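Local coordinates for proline dehydrogenase (Bradyrhizobium japonicum USDA 110, PDB 3HAZ), which probably oxidises proline to glutamate in two steps, using an FAD-dependent proline dehydrogenase and an NAD-dependent aldehyde dehydrogenase carried on one chain, at residues A[23-28]-A[369-374]; A[342-347]-A[396-401]; A[375-380]-A[402-407]. All blocks are in the same frame, centred on the assembly; numbering follows the deposited sequence.

Interaction 1 of 3, residues A[23-28]-A[369-374]. With FAD (flavin-adenine dinucleotide), chain C; SO4 (sulfate ion), chain F.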
loop_
_atom_site.group_PDB
_atom_site.type_symbol
_atom_site.label_atom_id
_atom_site.label_comp_id
_atom_site.label_asym_id
_atom_site.label_seq_id
_atom_site.Cartn_x
_atom_site.Cartn_y
_atom_site.Cartn_z
ATOM N N ALA A 23 -3.145 -36.354 5.066
ATOM C CA ALA A 23 -3.825 -36.637 6.327
ATOM C C ALA A 23 -3.492 -38.041 6.817
ATOM O O ALA A 23 -3.606 -38.335 8.006
ATOM C CB ALA A 23 -5.341 -36.454 6.181
ATOM N N ARG A 24 -3.080 -38.908 5.897
ATOM C CA ARG A 24 -2.668 -40.262 6.258
ATOM C C ARG A 24 -1.162 -40.323 6.520
ATOM O O ARG A 24 -0.723 -40.883 7.526
ATOM C CB ARG A 24 -3.034 -41.259 5.153
ATOM C CG ARG A 24 -4.505 -41.280 4.757
ATOM C CD ARG A 24 -4.779 -42.334 3.680
ATOM N NE ARG A 24 -3.910 -42.182 2.510
ATOM C CZ ARG A 24 -2.858 -42.956 2.248
ATOM N NH1 ARG A 24 -2.537 -43.947 3.072
ATOM N NH2 ARG A 24 -2.123 -42.741 1.162
ATOM N N LEU A 25 -0.380 -39.736 5.615
ATOM C CA LEU A 25 1.080 -39.846 5.663
ATOM C C LEU A 25 1.732 -39.107 6.829
ATOM O O LEU A 25 2.754 -39.554 7.347
ATOM C CB LEU A 25 1.709 -39.361 4.349
ATOM C CG LEU A 25 1.245 -40.008 3.045
ATOM C CD1 LEU A 25 1.992 -39.381 1.877
ATOM C CD2 LEU A 25 1.425 -41.529 3.062
ATOM N N LEU A 26 1.159 -37.975 7.231
ATOM C CA LEU A 26 1.770 -37.161 8.281
ATOM C C LEU A 26 1.822 -37.861 9.643
ATOM O O LEU A 26 2.877 -37.917 10.273
ATOM C CB LEU A 26 1.095 -35.789 8.393
ATOM C CG LEU A 26 1.444 -34.762 7.311
ATOM C CD1 LEU A 26 0.568 -33.523 7.438
ATOM C CD2 LEU A 26 2.908 -34.374 7.371
ATOM N N PRO A 27 0.685 -38.395 10.111
ATOM C CA PRO A 27 0.746 -39.084 11.406
ATOM C C PRO A 27 1.616 -40.334 11.340
ATOM O O PRO A 27 2.399 -40.584 12.256
ATOM C CB PRO A 27 -0.715 -39.464 11.676
ATOM C CG PRO A 27 -1.520 -38.528 10.828
ATOM C CD PRO A 27 -0.694 -38.272 9.606
ATOM N N ALA A 28 1.490 -41.100 10.263
ATOM C CA ALA A 28 2.220 -42.358 10.130
ATOM C C ALA A 28 3.736 -42.168 10.045
ATOM O O ALA A 28 4.496 -43.111 10.269
ATOM C CB ALA A 28 1.714 -43.143 8.922
ATOM N N LYS A 369 7.801 -30.795 -2.816
ATOM C CA LYS A 369 8.902 -31.749 -2.769
ATOM C C LYS A 369 8.852 -32.600 -1.498
ATOM O O LYS A 369 9.122 -33.809 -1.533
ATOM C CB LYS A 369 10.239 -31.005 -2.889
ATOM C CG LYS A 369 11.417 -31.849 -3.391
ATOM C CD LYS A 369 12.092 -32.597 -2.251
ATOM C CE LYS A 369 13.397 -33.235 -2.702
ATOM N NZ LYS A 369 14.151 -33.813 -1.555
ATOM N N ALA A 370 8.491 -31.968 -0.383
ATOM C CA ALA A 370 8.392 -32.661 0.900
ATOM C C ALA A 370 7.340 -33.765 0.880
ATOM O O ALA A 370 7.462 -34.747 1.607
ATOM C CB ALA A 370 8.094 -31.673 2.027
ATOM N N MET A 371 6.301 -33.595 0.064
ATOM C CA MET A 371 5.279 -34.630 -0.081
ATOM C C MET A 371 5.834 -35.842 -0.837
ATOM O O MET A 371 5.493 -36.989 -0.536
ATOM C CB MET A 371 4.025 -34.081 -0.777
ATOM C CG MET A 371 3.111 -33.244 0.123
ATOM S SD MET A 371 2.401 -34.195 1.492
ATOM C CE MET A 371 1.192 -35.241 0.671
ATOM N N THR A 372 6.691 -35.590 -1.821
ATOM C CA THR A 372 7.347 -36.692 -2.515
ATOM C C THR A 372 8.251 -37.434 -1.541
ATOM O O THR A 372 8.286 -38.666 -1.520
ATOM C CB THR A 372 8.162 -36.211 -3.729
ATOM O OG1 THR A 372 7.261 -35.862 -4.789
ATOM C CG2 THR A 372 9.108 -37.309 -4.217
ATOM N N ASP A 373 8.976 -36.671 -0.729
ATOM C CA ASP A 373 9.882 -37.249 0.256
ATOM C C ASP A 373 9.121 -38.075 1.290
ATOM O O ASP A 373 9.560 -39.159 1.662
ATOM C CB ASP A 373 10.716 -36.159 0.940
ATOM C CG ASP A 373 11.900 -35.718 0.100
ATOM O OD1 ASP A 373 12.237 -36.418 -0.886
ATOM O OD2 ASP A 373 12.501 -34.673 0.425
ATOM N N LEU A 374 7.979 -37.561 1.744
ATOM C CA LEU A 374 7.107 -38.301 2.647
ATOM C C LEU A 374 6.592 -39.588 2.017
ATOM O O LEU A 374 6.610 -40.646 2.643
ATOM C CB LEU A 374 5.897 -37.452 3.053
ATOM C CG LEU A 374 6.014 -36.516 4.254
ATOM C CD1 LEU A 374 4.663 -35.896 4.524
ATOM C CD2 LEU A 374 6.514 -37.266 5.478
HETATM P PA FAD C . 16.094 -35.493 -4.097
HETATM O O1A FAD C . 16.881 -34.073 -4.275
HETATM O O2A FAD C . 15.884 -35.850 -2.695
HETATM O O5B FAD C . 14.639 -35.372 -4.813
HETATM C C5B FAD C . 14.595 -34.921 -6.136
HETATM C C4B FAD C . 13.196 -35.162 -6.718
HETATM O O4B FAD C . 11.961 -34.902 -5.852
HETATM C C3B FAD C . 12.827 -35.208 -8.074
HETATM O O3B FAD C . 13.642 -35.937 -8.976
HETATM C C2B FAD C . 11.332 -35.394 -8.041
HETATM O O2B FAD C . 10.839 -36.697 -8.295
HETATM C C1B FAD C . 10.888 -34.780 -6.762
HETATM N N9A FAD C . 10.494 -33.382 -6.777
HETATM C C8A FAD C . 11.278 -32.267 -7.054
HETATM N N7A FAD C . 10.491 -31.158 -6.897
HETATM C C5A FAD C . 9.203 -31.598 -6.512
HETATM C C6A FAD C . 7.930 -30.861 -6.200
HETATM N N6A FAD C . 7.877 -29.406 -6.275
HETATM N N1A FAD C . 6.849 -31.523 -5.849
HETATM C C2A FAD C . 6.874 -32.928 -5.756
HETATM N N3A FAD C . 8.097 -33.636 -6.058
HETATM C C4A FAD C . 9.224 -32.944 -6.423
HETATM N N1 FAD C . 12.915 -41.965 -12.153
HETATM C C2 FAD C . 11.858 -42.324 -12.954
HETATM O O2 FAD C . 10.806 -41.451 -13.126
HETATM N N3 FAD C . 11.879 -43.585 -13.643
HETATM C C4 FAD C . 12.944 -44.429 -13.502
HETATM O O4 FAD C . 12.933 -45.686 -14.120
HETATM C C4X FAD C . 14.048 -44.058 -12.660
HETATM N N5 FAD C . 15.217 -44.975 -12.488
HETATM C C5X FAD C . 16.299 -44.589 -11.660
HETATM C C6 FAD C . 17.451 -45.489 -11.499
HETATM C C7 FAD C . 18.527 -45.103 -10.668
HETATM C C7M FAD C . 19.723 -46.032 -10.528
HETATM C C8 FAD C . 18.495 -43.804 -9.956
HETATM C C8M FAD C . 19.654 -43.356 -9.049
HETATM C C9 FAD C . 17.392 -42.947 -10.112
HETATM C C9A FAD C . 16.270 -43.337 -10.984
HETATM N N10 FAD C . 15.118 -42.448 -11.153
HETATM C C10 FAD C . 14.019 -42.850 -12.001
HETATM C "C1'" FAD C . 14.946 -41.203 -10.337
HETATM C "C2'" FAD C . 15.485 -39.892 -10.966
HETATM O "O2'" FAD C . 16.362 -40.192 -12.046
HETATM C "C3'" FAD C . 16.151 -39.047 -9.868
HETATM O "O3'" FAD C . 17.441 -39.568 -9.569
HETATM C "C4'" FAD C . 15.307 -38.990 -8.543
HETATM O "O4'" FAD C . 13.953 -38.720 -8.664
HETATM C "C5'" FAD C . 15.980 -38.098 -7.465
HETATM O "O5'" FAD C . 15.589 -38.441 -6.144
HETATM P P FAD C . 16.689 -38.186 -4.929
HETATM O O1P FAD C . 16.077 -38.779 -3.495
HETATM O O2P FAD C . 17.969 -38.809 -5.284
HETATM O O3P FAD C . 16.990 -36.581 -4.904
HETATM S S SO4 F . 8.789 -27.818 0.105
HETATM O O1 SO4 F . 8.669 -27.444 1.514
HETATM O O2 SO4 F . 7.744 -27.168 -0.687
HETATM O O3 SO4 F . 10.098 -27.392 -0.378
HETATM O O4 SO4 F . 8.651 -29.264 -0.005
#

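Interaction 2 of 3, residues A[342-347]-A[396-401]. With FAD (flavin-adenine dinucleotide), chain C.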
loop_
_atom_site.group_PDB
_atom_site.type_symbol
_atom_site.label_atom_id
_atom_site.label_comp_id
_atom_site.label_asym_id
_atom_site.label_seq_id
_atom_site.Cartn_x
_atom_site.Cartn_y
_atom_site.Cartn_z
ATOM N N LEU A 342 12.494 -48.526 -6.091
ATOM C CA LEU A 342 11.718 -47.362 -5.687
ATOM C C LEU A 342 12.521 -46.099 -5.968
ATOM O O LEU A 342 13.659 -45.963 -5.518
ATOM C CB LEU A 342 11.352 -47.434 -4.205
ATOM C CG LEU A 342 10.374 -46.369 -3.713
ATOM C CD1 LEU A 342 8.973 -46.601 -4.308
ATOM C CD2 LEU A 342 10.332 -46.343 -2.184
ATOM N N VAL A 343 11.925 -45.184 -6.723
ATOM C CA VAL A 343 12.559 -43.917 -7.051
ATOM C C VAL A 343 11.559 -42.819 -6.732
ATOM O O VAL A 343 10.372 -43.086 -6.526
ATOM C CB VAL A 343 12.874 -43.816 -8.557
ATOM C CG1 VAL A 343 13.664 -45.035 -9.038
ATOM C CG2 VAL A 343 11.571 -43.663 -9.353
ATOM N N LYS A 344 12.023 -41.580 -6.705
ATOM C CA LYS A 344 11.096 -40.470 -6.569
ATOM C C LYS A 344 10.434 -40.175 -7.919
ATOM O O LYS A 344 9.223 -40.356 -8.062
ATOM C CB LYS A 344 11.787 -39.265 -5.929
ATOM C CG LYS A 344 12.114 -39.546 -4.455
ATOM C CD LYS A 344 12.974 -38.481 -3.775
ATOM C CE LYS A 344 13.377 -38.974 -2.379
ATOM N NZ LYS A 344 14.217 -38.005 -1.629
ATOM N N GLY A 345 11.217 -39.785 -8.922
ATOM C CA GLY A 345 10.654 -39.591 -10.252
ATOM C C GLY A 345 11.372 -38.563 -11.105
ATOM O O GLY A 345 11.720 -37.486 -10.627
ATOM N N ALA A 346 11.576 -38.885 -12.378
ATOM C CA ALA A 346 12.427 -38.067 -13.246
ATOM C C ALA A 346 11.707 -37.092 -14.183
ATOM O O ALA A 346 12.365 -36.382 -14.943
ATOM C CB ALA A 346 13.355 -38.960 -14.059
ATOM N N TYR A 347 10.378 -37.058 -14.142
ATOM C CA TYR A 347 9.613 -36.310 -15.144
ATOM C C TYR A 347 8.670 -35.268 -14.539
ATOM O O TYR A 347 7.657 -34.923 -15.152
ATOM C CB TYR A 347 8.782 -37.274 -16.016
ATOM C CG TYR A 347 9.573 -38.408 -16.648
ATOM C CD1 TYR A 347 9.864 -39.567 -15.932
ATOM C CD2 TYR A 347 10.016 -38.323 -17.969
ATOM C CE1 TYR A 347 10.583 -40.611 -16.508
ATOM C CE2 TYR A 347 10.733 -39.359 -18.555
ATOM C CZ TYR A 347 11.010 -40.497 -17.820
ATOM O OH TYR A 347 11.726 -41.515 -18.393
ATOM N N THR A 396 18.333 -43.487 -4.725
ATOM C CA THR A 396 18.270 -42.113 -4.249
ATOM C C THR A 396 19.673 -41.635 -3.927
ATOM O O THR A 396 20.524 -42.425 -3.515
ATOM C CB THR A 396 17.394 -41.991 -2.979
ATOM O OG1 THR A 396 17.503 -40.666 -2.444
ATOM C CG2 THR A 396 17.847 -42.991 -1.922
ATOM N N HIS A 397 19.921 -40.344 -4.105
ATOM C CA HIS A 397 21.198 -39.771 -3.679
ATOM C C HIS A 397 20.997 -38.800 -2.513
ATOM O O HIS A 397 21.860 -37.975 -2.212
ATOM C CB HIS A 397 21.906 -39.079 -4.847
ATOM C CG HIS A 397 21.980 -39.913 -6.090
ATOM N ND1 HIS A 397 21.305 -39.585 -7.247
ATOM C CD2 HIS A 397 22.654 -41.058 -6.358
ATOM C CE1 HIS A 397 21.557 -40.494 -8.173
ATOM N NE2 HIS A 397 22.369 -41.401 -7.657
ATOM N N ASN A 398 19.849 -38.913 -1.857
ATOM C CA ASN A 398 19.515 -38.046 -0.731
ATOM C C ASN A 398 19.935 -38.702 0.592
ATOM O O ASN A 398 19.445 -39.779 0.925
ATOM C CB ASN A 398 18.010 -37.758 -0.759
ATOM C CG ASN A 398 17.548 -36.884 0.397
ATOM O OD1 ASN A 398 17.984 -37.049 1.534
ATOM N ND2 ASN A 398 16.644 -35.958 0.106
ATOM N N ALA A 399 20.843 -38.056 1.331
ATOM C CA ALA A 399 21.398 -38.621 2.578
ATOM C C ALA A 399 20.355 -38.862 3.672
ATOM O O ALA A 399 20.427 -39.849 4.411
ATOM C CB ALA A 399 22.522 -37.738 3.117
ATOM N N LEU A 400 19.394 -37.956 3.777
ATOM C CA LEU A 400 18.316 -38.099 4.746
ATOM C C LEU A 400 17.400 -39.266 4.363
ATOM O O LEU A 400 16.981 -40.051 5.217
ATOM C CB LEU A 400 17.503 -36.808 4.843
ATOM C CG LEU A 400 16.334 -36.846 5.835
ATOM C CD1 LEU A 400 16.823 -37.168 7.248
ATOM C CD2 LEU A 400 15.558 -35.537 5.813
ATOM N N THR A 401 17.089 -39.376 3.075
ATOM C CA THR A 401 16.261 -40.477 2.599
ATOM C C THR A 401 16.951 -41.804 2.895
ATOM O O THR A 401 16.330 -42.736 3.413
ATOM C CB THR A 401 15.979 -40.365 1.093
ATOM O OG1 THR A 401 15.447 -39.068 0.804
ATOM C CG2 THR A 401 14.983 -41.426 0.647
HETATM P PA FAD C . 16.094 -35.493 -4.097
HETATM O O1A FAD C . 16.881 -34.073 -4.275
HETATM O O2A FAD C . 15.884 -35.850 -2.695
HETATM O O5B FAD C . 14.639 -35.372 -4.813
HETATM C C5B FAD C . 14.595 -34.921 -6.136
HETATM C C4B FAD C . 13.196 -35.162 -6.718
HETATM O O4B FAD C . 11.961 -34.902 -5.852
HETATM C C3B FAD C . 12.827 -35.208 -8.074
HETATM O O3B FAD C . 13.642 -35.937 -8.976
HETATM C C2B FAD C . 11.332 -35.394 -8.041
HETATM O O2B FAD C . 10.839 -36.697 -8.295
HETATM C C1B FAD C . 10.888 -34.780 -6.762
HETATM N N9A FAD C . 10.494 -33.382 -6.777
HETATM C C8A FAD C . 11.278 -32.267 -7.054
HETATM N N7A FAD C . 10.491 -31.158 -6.897
HETATM C C5A FAD C . 9.203 -31.598 -6.512
HETATM C C6A FAD C . 7.930 -30.861 -6.200
HETATM N N6A FAD C . 7.877 -29.406 -6.275
HETATM N N1A FAD C . 6.849 -31.523 -5.849
HETATM C C2A FAD C . 6.874 -32.928 -5.756
HETATM N N3A FAD C . 8.097 -33.636 -6.058
HETATM C C4A FAD C . 9.224 -32.944 -6.423
HETATM N N1 FAD C . 12.915 -41.965 -12.153
HETATM C C2 FAD C . 11.858 -42.324 -12.954
HETATM O O2 FAD C . 10.806 -41.451 -13.126
HETATM N N3 FAD C . 11.879 -43.585 -13.643
HETATM C C4 FAD C . 12.944 -44.429 -13.502
HETATM O O4 FAD C . 12.933 -45.686 -14.120
HETATM C C4X FAD C . 14.048 -44.058 -12.660
HETATM N N5 FAD C . 15.217 -44.975 -12.488
HETATM C C5X FAD C . 16.299 -44.589 -11.660
HETATM C C6 FAD C . 17.451 -45.489 -11.499
HETATM C C7 FAD C . 18.527 -45.103 -10.668
HETATM C C7M FAD C . 19.723 -46.032 -10.528
HETATM C C8 FAD C . 18.495 -43.804 -9.956
HETATM C C8M FAD C . 19.654 -43.356 -9.049
HETATM C C9 FAD C . 17.392 -42.947 -10.112
HETATM C C9A FAD C . 16.270 -43.337 -10.984
HETATM N N10 FAD C . 15.118 -42.448 -11.153
HETATM C C10 FAD C . 14.019 -42.850 -12.001
HETATM C "C1'" FAD C . 14.946 -41.203 -10.337
HETATM C "C2'" FAD C . 15.485 -39.892 -10.966
HETATM O "O2'" FAD C . 16.362 -40.192 -12.046
HETATM C "C3'" FAD C . 16.151 -39.047 -9.868
HETATM O "O3'" FAD C . 17.441 -39.568 -9.569
HETATM C "C4'" FAD C . 15.307 -38.990 -8.543
HETATM O "O4'" FAD C . 13.953 -38.720 -8.664
HETATM C "C5'" FAD C . 15.980 -38.098 -7.465
HETATM O "O5'" FAD C . 15.589 -38.441 -6.144
HETATM P P FAD C . 16.689 -38.186 -4.929
HETATM O O1P FAD C . 16.077 -38.779 -3.495
HETATM O O2P FAD C . 17.969 -38.809 -5.284
HETATM O O3P FAD C . 16.990 -36.581 -4.904
#

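Interaction 3 of 3, residues A[375-380]-A[402-407]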
loop_
_atom_site.group_PDB
_atom_site.type_symbol
_atom_site.label_atom_id
_atom_site.label_comp_id
_atom_site.label_asym_id
_atom_site.label_seq_id
_atom_site.Cartn_x
_atom_site.Cartn_y
_atom_site.Cartn_z
ATOM N N ASN A 375 6.094 -39.491 0.790
ATOM C CA ASN A 375 5.540 -40.667 0.137
ATOM C C ASN A 375 6.613 -41.715 -0.152
ATOM O O ASN A 375 6.343 -42.921 -0.122
ATOM C CB ASN A 375 4.785 -40.297 -1.146
ATOM C CG ASN A 375 3.745 -41.341 -1.525
ATOM O OD1 ASN A 375 2.932 -41.737 -0.697
ATOM N ND2 ASN A 375 3.774 -41.795 -2.772
ATOM N N TYR A 376 7.834 -41.259 -0.420
ATOM C CA TYR A 376 8.933 -42.189 -0.679
ATOM C C TYR A 376 9.227 -43.041 0.557
ATOM O O TYR A 376 9.358 -44.264 0.466
ATOM C CB TYR A 376 10.193 -41.447 -1.129
ATOM C CG TYR A 376 11.321 -42.361 -1.569
ATOM C CD1 TYR A 376 11.588 -42.573 -2.924
ATOM C CD2 TYR A 376 12.120 -43.017 -0.628
ATOM C CE1 TYR A 376 12.628 -43.414 -3.331
ATOM C CE2 TYR A 376 13.149 -43.859 -1.021
ATOM C CZ TYR A 376 13.405 -44.051 -2.370
ATOM O OH TYR A 376 14.436 -44.887 -2.751
ATOM N N VAL A 377 9.329 -42.399 1.715
ATOM C CA VAL A 377 9.601 -43.139 2.945
ATOM C C VAL A 377 8.432 -44.068 3.279
ATOM O O VAL A 377 8.634 -45.215 3.671
ATOM C CB VAL A 377 9.940 -42.201 4.117
ATOM C CG1 VAL A 377 9.858 -42.941 5.453
ATOM C CG2 VAL A 377 11.328 -41.598 3.903
ATOM N N ALA A 378 7.210 -43.576 3.097
ATOM C CA ALA A 378 6.029 -44.409 3.301
ATOM C C ALA A 378 6.039 -45.637 2.380
ATOM O O ALA A 378 5.726 -46.746 2.812
ATOM C CB ALA A 378 4.758 -43.593 3.106
ATOM N N CYS A 379 6.405 -45.438 1.116
ATOM C CA CYS A 379 6.475 -46.539 0.156
ATOM C C CYS A 379 7.619 -47.499 0.485
ATOM O O CYS A 379 7.515 -48.711 0.269
ATOM C CB CYS A 379 6.619 -46.011 -1.279
ATOM S SG CYS A 379 5.099 -45.272 -1.956
ATOM N N ALA A 380 8.710 -46.952 1.005
ATOM C CA ALA A 380 9.862 -47.764 1.373
ATOM C C ALA A 380 9.460 -48.701 2.506
ATOM O O ALA A 380 9.784 -49.889 2.496
ATOM C CB ALA A 380 11.021 -46.874 1.800
ATOM N N VAL A 402 18.240 -41.881 2.570
ATOM C CA VAL A 402 19.009 -43.090 2.823
ATOM C C VAL A 402 19.002 -43.440 4.310
ATOM O O VAL A 402 18.675 -44.569 4.679
ATOM C CB VAL A 402 20.475 -42.976 2.346
ATOM C CG1 VAL A 402 21.283 -44.167 2.849
ATOM C CG2 VAL A 402 20.553 -42.891 0.819
ATOM N N ALA A 403 19.361 -42.475 5.155
ATOM C CA ALA A 403 19.433 -42.706 6.605
ATOM C C ALA A 403 18.091 -43.154 7.173
ATOM O O ALA A 403 18.036 -43.962 8.100
ATOM C CB ALA A 403 19.909 -41.446 7.330
ATOM N N THR A 404 17.013 -42.616 6.612
ATOM C CA THR A 404 15.675 -42.891 7.117
ATOM C C THR A 404 15.210 -44.286 6.704
ATOM O O THR A 404 14.595 -45.000 7.495
ATOM C CB THR A 404 14.669 -41.826 6.649
ATOM O OG1 THR A 404 15.076 -40.542 7.140
ATOM C CG2 THR A 404 13.263 -42.142 7.159
ATOM N N VAL A 405 15.518 -44.676 5.471
ATOM C CA VAL A 405 15.169 -46.016 5.001
ATOM C C VAL A 405 15.965 -47.072 5.762
ATOM O O VAL A 405 15.441 -48.133 6.101
ATOM C CB VAL A 405 15.380 -46.176 3.474
ATOM C CG1 VAL A 405 15.250 -47.636 3.063
ATOM C CG2 VAL A 405 14.384 -45.310 2.709
ATOM N N LEU A 406 17.233 -46.779 6.034
ATOM C CA LEU A 406 18.066 -47.697 6.797
ATOM C C LEU A 406 17.465 -47.953 8.187
ATOM O O LEU A 406 17.335 -49.099 8.614
ATOM C CB LEU A 406 19.493 -47.159 6.911
ATOM C CG LEU A 406 20.530 -48.075 7.562
ATOM C CD1 LEU A 406 20.640 -49.404 6.814
ATOM C CD2 LEU A 406 21.879 -47.378 7.620
ATOM N N GLU A 407 17.088 -46.886 8.885
ATOM C CA GLU A 407 16.502 -47.023 10.219
ATOM C C GLU A 407 15.247 -47.894 10.199
ATOM O O GLU A 407 15.046 -48.731 11.080
ATOM C CB GLU A 407 16.178 -45.654 10.819
ATOM C CG GLU A 407 15.256 -45.704 12.040
ATOM C CD GLU A 407 15.885 -46.410 13.241
ATOM O OE1 GLU A 407 17.117 -46.299 13.429
ATOM O OE2 GLU A 407 15.142 -47.068 14.003
#

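Interaction 1 of 3, residues A[23-28]-A[369-374]
Leu26 lays its CD2 methyl against CD1 of Leu374 at 3.7 Å, the nearest approach of the two side chains, which meet at a slant, each offering one methyl. The CB of Leu26 does not aim straight at the other helix; its CG lies anti to the carbonyl carbon (chi1 -76°), and this swings the branched end across. Leu25 does point toward helix 369-384, but its CD1 stays 4.4 Å from CE of Met371, a looser touch by the end of a flexible thioether chain. Leucine and methionine suit a seam between helices where only apolar groups meet, and helix 487-491 covers it further, Pro487 lying on Leu374 and Ala488 on Leu26. Helix 369-384 is one of the outer helices of the TIM barrel that forms the proline dehydrogenase domain, and the N-terminal helix 18-28 packs on its outside, while the first turn of helix 369-384 binds FAD on another side. There Thr372, pointing away from helix 18-28, donates from OG1 to N3A of the adenine at 2.7 Å. Lys369 bends at chi2 (-85°), passing CG over the adenine face, 3.7 Å from FAD C8A, before NZ reaches the pyrophosphate oxygen O2A of FAD at 2.9 Å. The same NZ forms a salt bridge one helical turn along, 2.7 Å from OD2 of Asp373, which receives it on the syn lone pair. With an alanine here, FAD O2A and Asp373 would probably keep only Lys344 of the two ammonium groups that join them, and the adenine would lose the aliphatic chain over its face. At the start of the helix the backbone N of Ala370 donates to O4 of a sulfate at 2.7 Å; Arg368 holds the same ion, probably from the crystallisation liquor.

Interaction 2 of 3, residues A[342-347]-A[396-401]
Strands 338-343 and 390-395 are parallel neighbours in the barrel, Leu342 bonding through its backbone to Gln393 and Ala395; Lys344 directly follows the first strand, and Thr396, Asn398 and Thr401 lie on the path from the second into helix 399-409, so both segments meet at the mouth of the barrel. Beyond Lys344 the chain turns at Gly345, whose backbone angles would drive any beta carbon into the preceding carbonyl; here its N donates to O4' of FAD, and Ala346 N reaches O2 of the flavin at 2.8 Å. The Lys344 chain runs out fully extended beyond CG and meets Thr401 tip to tip, NZ donating to OG1 at 2.9 Å. That ammonium also binds FAD O2A at 2.9 Å, makes a weak bond to O1P, and is paired with Asp373, so a long cation suits this crowd of oxygens. Thr396 gives its hydroxyl to FAD O1P, OG1 to oxygen 2.6 Å, and accepts from Asn398 N in an ST turn. His397 N points almost straight at FAD O2P (177°). Asn398 divides its amide: ND2 donates to FAD O2A (172°), while OD1 caps the helix, taking Thr401 N from 57° above the carbonyl plane and, weakly, Leu400 N. A helix start facing the pyrophosphate is likely to help offset its negative charge. Around the site, Tyr376 of helix 369-384 packs on both Lys344 and Thr401, Phe469 of helix 469-473 lies against Asn398 and Ala399, and helix 33-50 covers Ala399 and Leu400.

Interaction 3 of 3, residues A[375-380]-A[402-407]
Val405 reaches with CG2 into the angle between Ala380 and the Tyr376 ring, and here the contact is buried deepest. Its CG2 lies 3.8 Å from CB of Ala380, whose small side chain points at the partner helix and lets the valine come in close. The same methyl meets the ring of Tyr376 at its edge, near the ring plane, 4.2 Å from CE2, and the two side chains cross at about a right angle. With CG1 of Val405 anti to its own N (chi1 170°), CG2 is the branch presented to both. Phe394 of strand 390-395 touches all three residues and closes this side from the barrel; the Tyr376 hydroxyl lies beyond, bonded to Leu342 O.

Toward the solvent side sits a second pair, Val377 and Thr404, equally close but partly exposed, with Ile39 of helix 33-50 also touching Thr404. Val377 straddles CG2 of Thr404, its CG2 at 3.8 Å and its CG1 at 3.9 Å from that methyl. Threonine fits such a border because its two branches do different work: the methyl packs across, while OG1 turns back to Leu400 O in its own helix. Farther along, Glu407 instead pairs with Arg38 of helix 33-50.

The short axes pass 10.1 Å apart and run nearly alongside, at 26°. Two successive helices, similarly directed and backed by the strand that joins them in sequence, are what the repeating beta-alpha units of a TIM barrel produce on its outer layer.

Helix 369-384 serves interactions 1 and 3, meeting helix 18-28 near its start and helix 399-409 further on, and Leu25 bridges the two by touching Asn375 and Ala378. Helix 399-409 in turn is common to interactions 2 and 3. Interaction 2 is the wholly buried one and is polar, its charges and amides gathered round the FAD pyrophosphate at the ends of barrel strands. Interaction 3 is apolar, buried toward the barrel and partly exposed on its outer side, while interaction 1 is a sparser, partly buried apolar seam whose polar groups turn to the cofactor. Tyr376 ties interaction 3 to interaction 2, and the salt bridge of Asp373 with Lys344 ties interaction 1 to interaction 2.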